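Local coordinates for transcriptional regulator (Streptococcus dysgalactiae, PDB 4YV9), which acts as a receptor for SHP peptide pheromones in quorum sensing and probably regulates transcription by binding DNA, at residues K16-S19 against I20-A24. Residues are numbered along the deposited sequence; the frame is centred on the assembly and turned at random.
Sequences KQVS and ISSLA
Ser22 and Ser19 meet at the start of the short helix 20-23, where Ser19 is the N-cap, and following Ser22 outward from its backbone gives a worked example of helix capping. Ser22 N donates to Ser19 OG at 3.0 Å, with an N-H...O angle of 149°, and adds a weak, bent bond to Ser19 O. This is the classical capping interaction: Ser19 stands just before the helix, and its hydroxyl accepts from an N-H of the first turn, whose bond to the backbone Ser19 O is only weak. The CB of Ser22 comes next, 3.3 Å from that same Ser19 OG. At the tip, Ser22 OG turns back toward the N-terminal end of the helix and donates to Ser19 O at 2.9 Å, reaching the carbonyl from 23° off its plane. Its chi1 of 73° sets OG between the backbone N and the carbonyl carbon of its own residue, on the side where Ser19 lies. The two serines are thus joined twice, through the backbone N and through the hydroxyl of Ser22. A water accepts from Ser19 N and donates weakly to Ser22 OG, a loose bridge between the N-cap amide and the Ser22 hydroxyl.

Val18 CG1, the branch that reaches forward to the helix, lies 3.3 Å from Ser22 OG, against the hydroxyl. Its apolar partner is Leu23, with CG 4.0 Å from Val18 CG1, the two hydrocarbon side chains crossing at about a right angle.

Just upstream, Gln17, with positive phi, is the C-prime residue of a Schellman motif closing helix 6-15, so one helix ends and the next is capped within a few residues. Lys16 forms a salt bridge with Glu144 of the second subunit. In this helix-turn-helix region Leu23 packs on Arg13 of helix 6-15, and Ile20 reaches Ser34 and Glu37 of helix 30-37.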
loop_
_atom_site.group_PDB
_atom_site.type_symbol
_atom_site.label_atom_id
_atom_site.label_comp_id
_atom_site.label_asym_id
_atom_site.label_seq_id
_atom_site.Cartn_x
_atom_site.Cartn_y
_atom_site.Cartn_z
ATOM N N LYS B 16 -24.550 1.541 -2.093
ATOM C CA LYS B 16 -24.521 0.111 -2.391
ATOM C C LYS B 16 -25.916 -0.483 -2.546
ATOM O O LYS B 16 -26.067 -1.700 -2.663
ATOM C CB LYS B 16 -23.758 -0.641 -1.303
ATOM C CG LYS B 16 -22.264 -0.366 -1.345
ATOM C CD LYS B 16 -21.510 -1.218 -0.351
ATOM C CE LYS B 16 -20.038 -0.931 -0.443
ATOM N NZ LYS B 16 -19.160 -2.132 -0.431
ATOM N N GLN B 17 -26.924 0.386 -2.561
ATOM C CA GLN B 17 -28.328 -0.013 -2.683
ATOM C C GLN B 17 -28.766 -0.950 -1.545
ATOM O O GLN B 17 -29.632 -1.798 -1.738
ATOM C CB GLN B 17 -28.584 -0.679 -4.045
ATOM C CG GLN B 17 -27.786 -0.085 -5.205
ATOM C CD GLN B 17 -27.941 1.420 -5.299
ATOM O OE1 GLN B 17 -29.027 1.958 -5.075
ATOM N NE2 GLN B 17 -26.855 2.108 -5.623
ATOM N N VAL B 18 -28.177 -0.777 -0.360
ATOM C CA VAL B 18 -28.452 -1.632 0.807
ATOM C C VAL B 18 -29.480 -0.982 1.756
ATOM O O VAL B 18 -29.414 0.217 2.032
ATOM C CB VAL B 18 -27.122 -1.944 1.544
ATOM C CG1 VAL B 18 -27.347 -2.655 2.871
ATOM C CG2 VAL B 18 -26.225 -2.778 0.645
ATOM N N SER B 19 -30.460 -1.755 2.229
ATOM C CA SER B 19 -31.492 -1.206 3.117
ATOM C C SER B 19 -31.002 -1.098 4.554
ATOM O O SER B 19 -30.137 -1.847 4.980
ATOM C CB SER B 19 -32.758 -2.079 3.094
ATOM O OG SER B 19 -32.494 -3.347 3.685
ATOM N N ILE B 20 -31.569 -0.172 5.309
ATOM C CA ILE B 20 -31.324 -0.152 6.749
ATOM C C ILE B 20 -31.784 -1.468 7.408
ATOM O O ILE B 20 -31.105 -2.025 8.276
ATOM C CB ILE B 20 -32.025 1.039 7.393
ATOM C CG1 ILE B 20 -31.311 2.337 6.972
ATOM C CG2 ILE B 20 -32.082 0.885 8.917
ATOM C CD1 ILE B 20 -32.066 3.598 7.357
ATOM N N SER B 21 -32.935 -1.968 6.983
ATOM C CA SER B 21 -33.460 -3.213 7.530
ATOM C C SER B 21 -32.449 -4.373 7.476
ATOM O O SER B 21 -32.284 -5.122 8.451
ATOM C CB SER B 21 -34.742 -3.593 6.786
ATOM O OG SER B 21 -35.267 -4.801 7.293
ATOM N N SER B 22 -31.741 -4.494 6.354
ATOM C CA SER B 22 -30.803 -5.606 6.156
ATOM C C SER B 22 -29.573 -5.487 7.052
ATOM O O SER B 22 -28.881 -6.470 7.301
ATOM C CB SER B 22 -30.368 -5.686 4.689
ATOM O OG SER B 22 -29.475 -4.637 4.365
ATOM N N LEU B 23 -29.320 -4.279 7.556
ATOM C CA LEU B 23 -28.203 -4.046 8.453
ATOM C C LEU B 23 -28.536 -4.245 9.928
ATOM O O LEU B 23 -27.632 -4.405 10.756
ATOM C CB LEU B 23 -27.683 -2.622 8.268
ATOM C CG LEU B 23 -27.047 -2.396 6.900
ATOM C CD1 LEU B 23 -26.522 -0.969 6.817
ATOM C CD2 LEU B 23 -25.950 -3.387 6.751
ATOM N N ALA B 24 -29.823 -4.153 10.260
ATOM C CA ALA B 24 -30.270 -4.295 11.639
ATOM C C ALA B 24 -30.074 -5.715 12.154
ATOM O O ALA B 24 -30.251 -6.676 11.416
ATOM C CB ALA B 24 -31.768 -3.891 11.771
HETATM O O HOH W 1 -30.528 -4.415 1.066
#